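Local coordinates for putative L-alanine-DL-glutamate epimerase (Burkholderia xenovorans, PDB 3GO2), which probably acts as a magnesium-dependent racemase or epimerase of the mandelate racemase/muconate lactonizing enzyme family, at residues R234-D238 with F239-W243; L189-D192 with R193-R197; D378-E381 with E382-L385. One frame throughout, in Å; residues are numbered along the deposited sequence.

How the contacts relate
The three contacts follow one another along the chain, and none encloses or crosses another. Contact 2 comes first and starts helix 193-210. Contact 1 closes the turn that ends helix 226-235 and leads on to strand 243-245. The two helices lie side by side, so these contacts touch: Glu235 CB is 3.9 Å from Leu196 CD2. The assembly links them again, since Asp240 of one subunit forms a salt bridge with Arg193 of a neighbouring subunit. Contact 3 starts helix 381-386 near the C terminus and sits against the N-terminal antiparallel sheet. It lies on the opposite side of the chain's centre, about 26 Å from contact 1 at the nearest atoms.

Contact 1: residues R234-D238 with F239-W243; sequences RELAD and FDLFW
Leu236 turns its CG to the side of its backbone N (chi1 -56°), and Phe239 swings its ring back with chi1 at -91°, off the usual staggered values. Together these torsions bring the two side chains into contact across the turn. The second torsion of Leu236 carries CD1 straight on, and the other branch, CD2, does the touching. Leu236 CD2 lies 3.6 Å from Phe239 CE2 and about as near to Phe239 CD2. The ring is met at a slant by this methyl. Phe239 CD2 is also 4.0 Å from Leu236 CB. The extended branch of Leu236 points elsewhere: CD1 is 4.4 Å from Leu241 CD1, a looser apolar approach.

The backbone forms a type I beta turn from Leu236 to Phe239, just where the chain leaves helix 226-235. Phe239 N donates to Leu236 O at 3.1 Å, with an N-H...O angle of 160°. Phe239 CB follows the same carbonyl and lies 3.5 Å from Leu236 O. Leu236 O takes a second bond from His263 NE2. In the (beta/alpha)7beta barrel of this family, this turn joins a barrel helix to the next barrel strand. That strand, 243-245, carries Glu245, a magnesium ligand.

Outside the turn, Leu203 of helix 193-210 touches both Leu236 and Phe239, and Arg200 and Glu204 of that helix also pack on the phenylalanine. A water bridges two carbonyls of the turn. It donates to Ala237 O at 2.8 Å and to Phe239 O at 2.8 Å, tying the two carbonyls together.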
ATOM      1  N   ARG A 234      -9.514   1.521 -26.901  1.00 16.59           N
ATOM      2  CA  ARG A 234      -9.895   2.863 -27.362  1.00 17.54           C
ATOM      3  C   ARG A 234     -10.523   2.852 -28.743  1.00 17.76           C
ATOM      4  O   ARG A 234     -11.523   3.554 -28.991  1.00 18.78           O
ATOM      5  CB  ARG A 234      -8.683   3.781 -27.396  1.00 17.66           C
ATOM      6  CG  ARG A 234      -8.135   4.118 -26.066  1.00 18.72           C
ATOM      7  CD  ARG A 234      -6.727   4.675 -26.191  1.00 18.95           C
ATOM      8  NE  ARG A 234      -6.148   4.771 -24.868  1.00 19.76           N
ATOM      9  CZ  ARG A 234      -4.841   4.684 -24.571  1.00 17.11           C
ATOM     10  NH1 ARG A 234      -3.930   4.498 -25.518  1.00 17.44           N
ATOM     11  NH2 ARG A 234      -4.473   4.746 -23.291  1.00 17.44           N
ATOM     12  N   GLU A 235      -9.933   2.104 -29.665  1.00 17.67           N
ATOM     13  CA  GLU A 235     -10.515   1.941 -30.989  1.00 17.53           C
ATOM     14  C   GLU A 235     -11.952   1.417 -30.915  1.00 16.97           C
ATOM     15  O   GLU A 235     -12.841   1.876 -31.657  1.00 15.96           O
ATOM     16  CB  GLU A 235      -9.660   0.999 -31.826  1.00 17.79           C
ATOM     17  CG  GLU A 235     -10.243   0.655 -33.200  1.00 20.52           C
ATOM     18  CD  GLU A 235     -10.233   1.814 -34.195  1.00 26.76           C
ATOM     19  OE1 GLU A 235      -9.256   2.574 -34.213  1.00 28.17           O
ATOM     20  OE2 GLU A 235     -11.194   1.935 -34.989  1.00 28.32           O
ATOM     21  N   LEU A 236     -12.171   0.448 -30.041  1.00 15.81           N
ATOM     22  CA  LEU A 236     -13.447  -0.271 -29.956  1.00 16.09           C
ATOM     23  C   LEU A 236     -14.313   0.226 -28.824  1.00 16.52           C
ATOM     24  O   LEU A 236     -15.178  -0.491 -28.317  1.00 17.50           O
ATOM     25  CB  LEU A 236     -13.181  -1.767 -29.795  1.00 16.23           C
ATOM     26  CG  LEU A 236     -12.323  -2.407 -30.876  1.00 16.22           C
ATOM     27  CD1 LEU A 236     -12.071  -3.868 -30.537  1.00 15.12           C
ATOM     28  CD2 LEU A 236     -12.950  -2.235 -32.287  1.00 16.62           C
ATOM     29  N   ALA A 237     -14.111   1.465 -28.415  1.00 17.43           N
ATOM     30  CA  ALA A 237     -14.744   1.973 -27.211  1.00 19.03           C
ATOM     31  C   ALA A 237     -16.270   1.965 -27.304  1.00 20.45           C
ATOM     32  O   ALA A 237     -16.964   1.778 -26.288  1.00 21.62           O
ATOM     33  CB  ALA A 237     -14.254   3.382 -26.928  1.00 19.72           C
ATOM     34  N   ASP A 238     -16.786   2.161 -28.516  1.00 21.58           N
ATOM     35  CA  ASP A 238     -18.235   2.269 -28.737  0.50 22.06           C
ATOM     36  C   ASP A 238     -18.891   0.964 -29.196  1.00 22.00           C
ATOM     37  O   ASP A 238     -20.094   0.926 -29.507  1.00 22.27           O
ATOM     38  CB  ASP A 238     -18.494   3.367 -29.767  0.50 22.35           C
ATOM     39  CG  ASP A 238     -18.201   4.748 -29.225  0.50 23.48           C
ATOM     40  OD1 ASP A 238     -17.967   5.660 -30.041  0.50 28.11           O
ATOM     41  OD2 ASP A 238     -18.200   4.927 -27.989  0.50 25.62           O
ATOM     42  N   PHE A 239     -18.121  -0.106 -29.271  1.00 21.56           N
ATOM     43  CA  PHE A 239     -18.677  -1.403 -29.628  1.00 22.05           C
ATOM     44  C   PHE A 239     -19.335  -2.059 -28.441  1.00 21.75           C
ATOM     45  O   PHE A 239     -18.887  -1.899 -27.306  1.00 21.99           O
ATOM     46  CB  PHE A 239     -17.570  -2.323 -30.093  1.00 23.34           C
ATOM     47  CG  PHE A 239     -17.329  -2.270 -31.524  1.00 27.20           C
ATOM     48  CD1 PHE A 239     -17.975  -3.156 -32.368  1.00 31.31           C
ATOM     49  CD2 PHE A 239     -16.453  -1.333 -32.046  1.00 32.29           C
ATOM     50  CE1 PHE A 239     -17.748  -3.112 -33.717  1.00 33.25           C
ATOM     51  CE2 PHE A 239     -16.212  -1.281 -33.393  1.00 33.15           C
ATOM     52  CZ  PHE A 239     -16.851  -2.169 -34.232  1.00 33.98           C
ATOM     53  N   ASP A 240     -20.394  -2.814 -28.681  1.00 20.05           N
ATOM     54  CA  ASP A 240     -20.987  -3.598 -27.617  1.00 20.15           C
ATOM     55  C   ASP A 240     -20.301  -4.964 -27.537  1.00 18.50           C
ATOM     56  O   ASP A 240     -20.530  -5.811 -28.389  1.00 17.93           O
ATOM     57  CB  ASP A 240     -22.476  -3.776 -27.881  1.00 21.43           C
ATOM     58  CG  ASP A 240     -23.170  -4.607 -26.829  1.00 23.94           C
ATOM     59  OD1 ASP A 240     -22.734  -4.607 -25.657  1.00 26.82           O
ATOM     60  OD2 ASP A 240     -24.191  -5.234 -27.189  1.00 28.71           O
ATOM     61  N   LEU A 241     -19.415  -5.157 -26.556  1.00 17.40           N
ATOM     62  CA  LEU A 241     -18.715  -6.440 -26.397  1.00 16.41           C
ATOM     63  C   LEU A 241     -19.013  -7.080 -25.045  1.00 16.13           C
ATOM     64  O   LEU A 241     -18.897  -6.443 -23.994  1.00 16.68           O
ATOM     65  CB  LEU A 241     -17.196  -6.268 -26.534  1.00 15.86           C
ATOM     66  CG  LEU A 241     -16.730  -5.677 -27.869  1.00 16.49           C
ATOM     67  CD1 LEU A 241     -15.262  -5.269 -27.876  1.00 17.89           C
ATOM     68  CD2 LEU A 241     -17.002  -6.697 -28.970  1.00 18.88           C
ATOM     69  N   PHE A 242     -19.354  -8.357 -25.086  1.00 15.05           N
ATOM     70  CA  PHE A 242     -19.684  -9.146 -23.898  1.00 14.47           C
ATOM     71  C   PHE A 242     -18.467  -9.240 -22.996  1.00 14.63           C
ATOM     72  O   PHE A 242     -18.552  -9.080 -21.784  1.00 14.81           O
ATOM     73  CB  PHE A 242     -20.125 -10.523 -24.374  1.00 15.19           C
ATOM     74  CG  PHE A 242     -20.506 -11.488 -23.296  1.00 14.20           C
ATOM     75  CD1 PHE A 242     -21.841 -11.762 -23.033  1.00 14.69           C
ATOM     76  CD2 PHE A 242     -19.545 -12.216 -22.616  1.00 13.28           C
ATOM     77  CE1 PHE A 242     -22.178 -12.713 -22.093  1.00 14.91           C
ATOM     78  CE2 PHE A 242     -19.898 -13.142 -21.649  1.00 13.99           C
ATOM     79  CZ  PHE A 242     -21.209 -13.408 -21.406  1.00 14.82           C
ATOM     80  N   TRP A 243     -17.317  -9.474 -23.618  1.00 14.41           N
ATOM     81  CA  TRP A 243     -16.050  -9.349 -22.952  1.00 13.49           C
ATOM     82  C   TRP A 243     -14.927  -9.155 -23.965  1.00 13.15           C
ATOM     83  O   TRP A 243     -15.060  -9.510 -25.149  1.00 14.37           O
ATOM     84  CB  TRP A 243     -15.775 -10.505 -21.975  1.00 14.04           C
ATOM     85  CG  TRP A 243     -15.320 -11.858 -22.474  1.00 13.54           C
ATOM     86  CD1 TRP A 243     -14.435 -12.137 -23.487  1.00 13.57           C
ATOM     87  CD2 TRP A 243     -15.654 -13.107 -21.877  1.00 12.33           C
ATOM     88  NE1 TRP A 243     -14.226 -13.489 -23.575  1.00 14.26           N
ATOM     89  CE2 TRP A 243     -14.948 -14.112 -22.581  1.00 14.05           C
ATOM     90  CE3 TRP A 243     -16.464 -13.483 -20.783  1.00 13.53           C
ATOM     91  CZ2 TRP A 243     -15.056 -15.457 -22.255  1.00 12.94           C
ATOM     92  CZ3 TRP A 243     -16.569 -14.811 -20.463  1.00 13.71           C
ATOM     93  CH2 TRP A 243     -15.866 -15.798 -21.198  1.00 14.31           C
TER
HETATM   94  O   HOH W   1     -19.163   0.271 -25.560  1.00 35.45           O

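Contact 2: residues L189-D192 with R193-R197; sequences LNVD and RKVLR
Asp192 folds its side chain back over the first turn of helix 193-210. From CB, its CG stands between the backbone N and the carbonyl carbon (chi1 61°), which brings the carboxylate over the amides ahead. Asp192 CG comes 3.8 Å from Lys194 N. Asp192 OD1 then accepts from Val195 N at 3.1 Å, with an N-H...O angle of 162°, and the donor meets it nearly along the C-O axis. The same Asp192 OD1 rests 3.4 Å from Lys194 CB and 3.5 Å from Val195 CG2.

The backbone of Asp192 also starts the helix: Asp192 O accepts from Leu196 N at 3.1 Å. Its own N is buried without a partner. Next to it, Val191 CG1 packs on Leu196 CD2 at 3.7 Å, and the two side chains cross at about a right angle. Ile232 of helix 226-235 touches both. The bond from Val195 N to Asp192 OD1 makes the aspartate an N-cap, and the Val191-Leu196 pair across it is a hydrophobic staple; together they mark the start of the helix.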
ATOM      1  N   LEU A 189       5.009  -7.550 -30.285  1.00 12.46           N
ATOM      2  CA  LEU A 189       3.553  -7.563 -30.188  1.00 12.89           C
ATOM      3  C   LEU A 189       2.959  -6.150 -30.269  1.00 12.94           C
ATOM      4  O   LEU A 189       1.950  -5.846 -29.640  1.00 13.82           O
ATOM      5  CB  LEU A 189       3.086  -8.266 -28.895  1.00 12.36           C
ATOM      6  CG  LEU A 189       3.787  -9.571 -28.529  1.00 12.47           C
ATOM      7  CD1 LEU A 189       3.159 -10.180 -27.259  1.00 12.55           C
ATOM      8  CD2 LEU A 189       3.759 -10.610 -29.687  1.00 12.28           C
ATOM      9  N   ASN A 190       3.561  -5.284 -31.078  1.00 13.87           N
ATOM     10  CA  ASN A 190       2.992  -3.946 -31.263  1.00 13.98           C
ATOM     11  C   ASN A 190       1.658  -4.040 -32.016  1.00 14.73           C
ATOM     12  O   ASN A 190       1.450  -4.959 -32.833  1.00 15.84           O
ATOM     13  CB  ASN A 190       3.959  -3.043 -32.024  1.00 14.33           C
ATOM     14  CG  ASN A 190       5.248  -2.791 -31.253  1.00 15.49           C
ATOM     15  OD1 ASN A 190       5.210  -2.511 -30.048  1.00 15.01           O
ATOM     16  ND2 ASN A 190       6.398  -2.888 -31.950  1.00 13.90           N
ATOM     17  N   VAL A 191       0.813  -3.052 -31.748  1.00 15.77           N
ATOM     18  CA  VAL A 191      -0.470  -2.843 -32.418  1.00 16.21           C
ATOM     19  C   VAL A 191      -0.367  -1.553 -33.238  1.00 17.18           C
ATOM     20  O   VAL A 191       0.079  -0.525 -32.743  1.00 19.89           O
ATOM     21  CB  VAL A 191      -1.589  -2.726 -31.360  1.00 16.02           C
ATOM     22  CG1 VAL A 191      -2.927  -2.299 -31.992  1.00 17.64           C
ATOM     23  CG2 VAL A 191      -1.741  -4.057 -30.599  1.00 15.34           C
ATOM     24  N   ASP A 192      -0.747  -1.631 -34.499  1.00 17.97           N
ATOM     25  CA  ASP A 192      -0.687  -0.487 -35.403  1.00 18.59           C
ATOM     26  C   ASP A 192      -2.035  -0.251 -36.064  1.00 18.42           C
ATOM     27  O   ASP A 192      -3.028  -0.908 -35.745  1.00 17.24           O
ATOM     28  CB  ASP A 192       0.436  -0.662 -36.446  1.00 19.49           C
ATOM     29  CG  ASP A 192       0.263  -1.881 -37.333  1.00 21.09           C
ATOM     30  OD1 ASP A 192      -0.798  -2.555 -37.316  1.00 21.47           O
ATOM     31  OD2 ASP A 192       1.226  -2.159 -38.077  1.00 24.11           O
ATOM     32  N   ARG A 193      -2.075   0.730 -36.955  1.00 18.94           N
ATOM     33  CA  ARG A 193      -3.308   1.065 -37.598  1.00 20.03           C
ATOM     34  C   ARG A 193      -3.874  -0.104 -38.354  1.00 19.11           C
ATOM     35  O   ARG A 193      -5.095  -0.237 -38.413  1.00 19.10           O
ATOM     36  CB  ARG A 193      -3.140   2.228 -38.570  1.00 20.68           C
ATOM     37  CG  ARG A 193      -3.099   3.548 -37.940  1.00 25.80           C
ATOM     38  CD  ARG A 193      -3.077   4.584 -39.063  1.00 29.94           C
ATOM     39  NE  ARG A 193      -2.593   5.917 -38.721  1.00 34.24           N
ATOM     40  CZ  ARG A 193      -2.696   6.534 -37.551  1.00 34.98           C
ATOM     41  NH1 ARG A 193      -3.234   5.946 -36.473  1.00 37.16           N
ATOM     42  NH2 ARG A 193      -2.211   7.778 -37.454  1.00 35.82           N
ATOM     43  N   LYS A 194      -3.018  -0.937 -38.923  1.00 19.30           N
ATOM     44  CA  LYS A 194      -3.490  -2.093 -39.680  1.00 20.84           C
ATOM     45  C   LYS A 194      -4.285  -3.047 -38.798  1.00 19.88           C
ATOM     46  O   LYS A 194      -5.367  -3.514 -39.175  1.00 19.98           O
ATOM     47  CB  LYS A 194      -2.315  -2.831 -40.333  1.00 21.95           C
ATOM     48  CG  LYS A 194      -2.746  -3.971 -41.248  1.00 26.59           C
ATOM     49  CD  LYS A 194      -1.579  -4.564 -42.016  1.00 30.65           C
ATOM     50  CE  LYS A 194      -1.074  -5.854 -41.369  1.00 34.36           C
ATOM     51  NZ  LYS A 194      -0.196  -6.631 -42.293  1.00 36.30           N
ATOM     52  N   VAL A 195      -3.751  -3.346 -37.620  1.00 18.74           N
ATOM     53  CA  VAL A 195      -4.447  -4.231 -36.687  1.00 18.28           C
ATOM     54  C   VAL A 195      -5.778  -3.607 -36.292  1.00 17.40           C
ATOM     55  O   VAL A 195      -6.842  -4.260 -36.296  1.00 16.50           O
ATOM     56  CB  VAL A 195      -3.571  -4.537 -35.447  1.00 18.23           C
ATOM     57  CG1 VAL A 195      -4.389  -5.273 -34.377  1.00 19.17           C
ATOM     58  CG2 VAL A 195      -2.341  -5.359 -35.861  1.00 20.21           C
ATOM     59  N   LEU A 196      -5.744  -2.320 -35.964  1.00 16.12           N
ATOM     60  CA  LEU A 196      -6.933  -1.673 -35.455  1.00 16.19           C
ATOM     61  C   LEU A 196      -8.047  -1.609 -36.512  1.00 16.54           C
ATOM     62  O   LEU A 196      -9.191  -1.940 -36.224  1.00 16.00           O
ATOM     63  CB  LEU A 196      -6.607  -0.288 -34.906  1.00 16.05           C
ATOM     64  CG  LEU A 196      -5.665  -0.247 -33.698  1.00 16.15           C
ATOM     65  CD1 LEU A 196      -5.287   1.193 -33.418  1.00 17.94           C
ATOM     66  CD2 LEU A 196      -6.325  -0.879 -32.482  1.00 15.24           C
ATOM     67  N   ARG A 197      -7.719  -1.191 -37.734  1.00 17.72           N
ATOM     68  CA  ARG A 197      -8.774  -1.077 -38.750  1.00 18.35           C
ATOM     69  C   ARG A 197      -9.335  -2.444 -39.176  1.00 18.10           C
ATOM     70  O   ARG A 197     -10.521  -2.556 -39.502  1.00 18.78           O
ATOM     71  CB  ARG A 197      -8.272  -0.315 -39.973  1.00 19.42           C
ATOM     72  CG  ARG A 197      -7.300  -1.007 -40.798  1.00 23.00           C
ATOM     73  CD  ARG A 197      -6.955  -0.177 -42.042  1.00 29.70           C
ATOM     74  NE  ARG A 197      -5.997  -0.922 -42.831  1.00 30.47           N
ATOM     75  CZ  ARG A 197      -4.699  -0.668 -42.932  1.00 32.71           C
ATOM     76  NH1 ARG A 197      -4.144   0.388 -42.346  1.00 32.80           N
ATOM     77  NH2 ARG A 197      -3.954  -1.470 -43.674  1.00 35.96           N
TER

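Contact 3: residues D378-E381 with E382-L385; sequences DPVE and EAIL
Pro379 and Ile384 face each other across the start of helix 381-386. Val380 is the N-cap between them, and the pair forms a hydrophobic staple: the residue before the cap packs on the fourth residue after it. Ile384 points its CB toward the incoming loop. Its CG1 lies beside the backbone N (chi1 -74°) and the chain runs on extended, which sends CD1 back over the cap to the proline. Ile384 CD1 ends 3.9 Å from Pro379 CB, at one corner of the ring. On the way, Ile384 CG1 passes 3.5 Å from Val380 O.

Val380 and Ala383 make a second apolar pair. Val380 CB is 4.0 Å from Ala383 CB, and Val380 CG1 is 4.1 Å from Ala383 CB, so two valine atoms touch the one methyl. As a valine, the N-cap residue has no side-chain acceptor to offer the first amides. Its carbonyl opens the helix instead: Val380 O accepts from Ile384 N at 2.9 Å.

The staple faces the N-terminal antiparallel sheet, consistent with the enolase superfamily, where the chain's C-terminal end joins the N-terminal domain in capping the barrel. Phe22 of strand 19-27 touches both Pro379 and Ile384, and Leu11 and Cys13 of strand 5-14 lie on the isoleucine. Glu381 reaches toward the same sheet and pairs its OE1 with Lys24 in a salt bridge.

The next helix bond is less straight, with an N-H...O angle of 150°. Leu385 N donates to Glu381 O at 3.2 Å, and Leu385 CG lies 3.6 Å from that same Glu381 O.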
ATOM      1  N   ASP A 378     -17.844 -41.444 -23.230  1.00 15.27           N
ATOM      2  CA  ASP A 378     -16.619 -42.230 -23.190  1.00 15.98           C
ATOM      3  C   ASP A 378     -15.977 -42.201 -24.568  1.00 15.97           C
ATOM      4  O   ASP A 378     -16.664 -42.327 -25.582  1.00 16.18           O
ATOM      5  CB  ASP A 378     -16.927 -43.689 -22.854  1.00 15.96           C
ATOM      6  CG  ASP A 378     -17.447 -43.873 -21.447  1.00 17.93           C
ATOM      7  OD1 ASP A 378     -16.922 -43.205 -20.513  1.00 16.12           O
ATOM      8  OD2 ASP A 378     -18.368 -44.714 -21.272  1.00 21.04           O
ATOM      9  N   PRO A 379     -14.662 -42.010 -24.630  1.00 15.72           N
ATOM     10  CA  PRO A 379     -13.955 -42.279 -25.876  1.00 16.18           C
ATOM     11  C   PRO A 379     -14.138 -43.734 -26.274  1.00 16.02           C
ATOM     12  O   PRO A 379     -14.298 -44.601 -25.415  1.00 16.83           O
ATOM     13  CB  PRO A 379     -12.482 -41.978 -25.534  1.00 15.80           C
ATOM     14  CG  PRO A 379     -12.564 -41.115 -24.314  1.00 15.14           C
ATOM     15  CD  PRO A 379     -13.747 -41.582 -23.557  1.00 16.26           C
ATOM     16  N   VAL A 380     -14.127 -43.977 -27.577  1.00 16.27           N
ATOM     17  CA  VAL A 380     -14.308 -45.319 -28.143  1.00 16.68           C
ATOM     18  C   VAL A 380     -12.971 -45.812 -28.694  1.00 16.78           C
ATOM     19  O   VAL A 380     -12.443 -45.253 -29.650  1.00 18.04           O
ATOM     20  CB  VAL A 380     -15.384 -45.313 -29.227  1.00 17.42           C
ATOM     21  CG1 VAL A 380     -15.562 -46.740 -29.850  1.00 16.67           C
ATOM     22  CG2 VAL A 380     -16.730 -44.784 -28.631  1.00 19.12           C
ATOM     23  N   GLU A 381     -12.409 -46.845 -28.067  1.00 18.06           N
ATOM     24  CA  GLU A 381     -11.062 -47.279 -28.411  1.00 18.31           C
ATOM     25  C   GLU A 381     -10.863 -47.685 -29.863  1.00 18.06           C
ATOM     26  O   GLU A 381      -9.849 -47.329 -30.456  1.00 17.79           O
ATOM     27  CB  GLU A 381     -10.576 -48.352 -27.435  1.00 19.22           C
ATOM     28  CG  GLU A 381     -10.295 -47.680 -26.121  1.00 20.51           C
ATOM     29  CD  GLU A 381     -10.346 -48.580 -24.952  1.00 24.52           C
ATOM     30  OE1 GLU A 381      -9.231 -48.898 -24.487  1.00 25.65           O
ATOM     31  OE2 GLU A 381     -11.480 -48.910 -24.476  1.00 25.65           O
ATOM     32  N   GLU A 382     -11.785 -48.459 -30.426  1.00 18.51           N
ATOM     33  CA  GLU A 382     -11.656 -48.835 -31.834  1.00 19.00           C
ATOM     34  C   GLU A 382     -11.642 -47.596 -32.746  1.00 18.47           C
ATOM     35  O   GLU A 382     -10.895 -47.538 -33.743  1.00 18.45           O
ATOM     36  CB  GLU A 382     -12.776 -49.796 -32.241  1.00 20.21           C
ATOM     37  CG  GLU A 382     -12.628 -50.311 -33.670  1.00 22.02           C
ATOM     38  CD  GLU A 382     -13.642 -51.357 -34.049  1.00 25.15           C
ATOM     39  OE1 GLU A 382     -14.578 -51.630 -33.261  1.00 23.15           O
ATOM     40  OE2 GLU A 382     -13.454 -51.940 -35.153  1.00 28.74           O
ATOM     41  N   ALA A 383     -12.466 -46.605 -32.407  1.00 17.23           N
ATOM     42  CA  ALA A 383     -12.575 -45.393 -33.233  1.00 17.22           C
ATOM     43  C   ALA A 383     -11.309 -44.543 -33.116  1.00 16.76           C
ATOM     44  O   ALA A 383     -10.835 -43.983 -34.103  1.00 17.60           O
ATOM     45  CB  ALA A 383     -13.800 -44.594 -32.865  1.00 16.71           C
ATOM     46  N   ILE A 384     -10.728 -44.477 -31.920  1.00 16.81           N
ATOM     47  CA  ILE A 384      -9.441 -43.807 -31.719  1.00 17.32           C
ATOM     48  C   ILE A 384      -8.408 -44.410 -32.655  1.00 17.85           C
ATOM     49  O   ILE A 384      -7.628 -43.712 -33.287  1.00 17.93           O
ATOM     50  CB  ILE A 384      -8.990 -43.915 -30.253  1.00 17.36           C
ATOM     51  CG1 ILE A 384      -9.837 -42.956 -29.410  1.00 17.83           C
ATOM     52  CG2 ILE A 384      -7.492 -43.625 -30.101  1.00 17.84           C
ATOM     53  CD1 ILE A 384      -9.677 -43.133 -27.928  1.00 19.53           C
ATOM     54  N   LEU A 385      -8.405 -45.725 -32.762  1.00 18.12           N
ATOM     55  CA  LEU A 385      -7.371 -46.379 -33.573  1.00 19.71           C
ATOM     56  C   LEU A 385      -7.651 -46.286 -35.067  1.00 20.01           C
ATOM     57  O   LEU A 385      -6.744 -46.506 -35.872  1.00 21.43           O
ATOM     58  CB  LEU A 385      -7.179 -47.826 -33.146  1.00 20.84           C
ATOM     59  CG  LEU A 385      -6.567 -47.986 -31.754  1.00 22.03           C
ATOM     60  CD1 LEU A 385      -6.712 -49.446 -31.267  1.00 22.63           C
ATOM     61  CD2 LEU A 385      -5.129 -47.499 -31.675  1.00 24.52           C
TER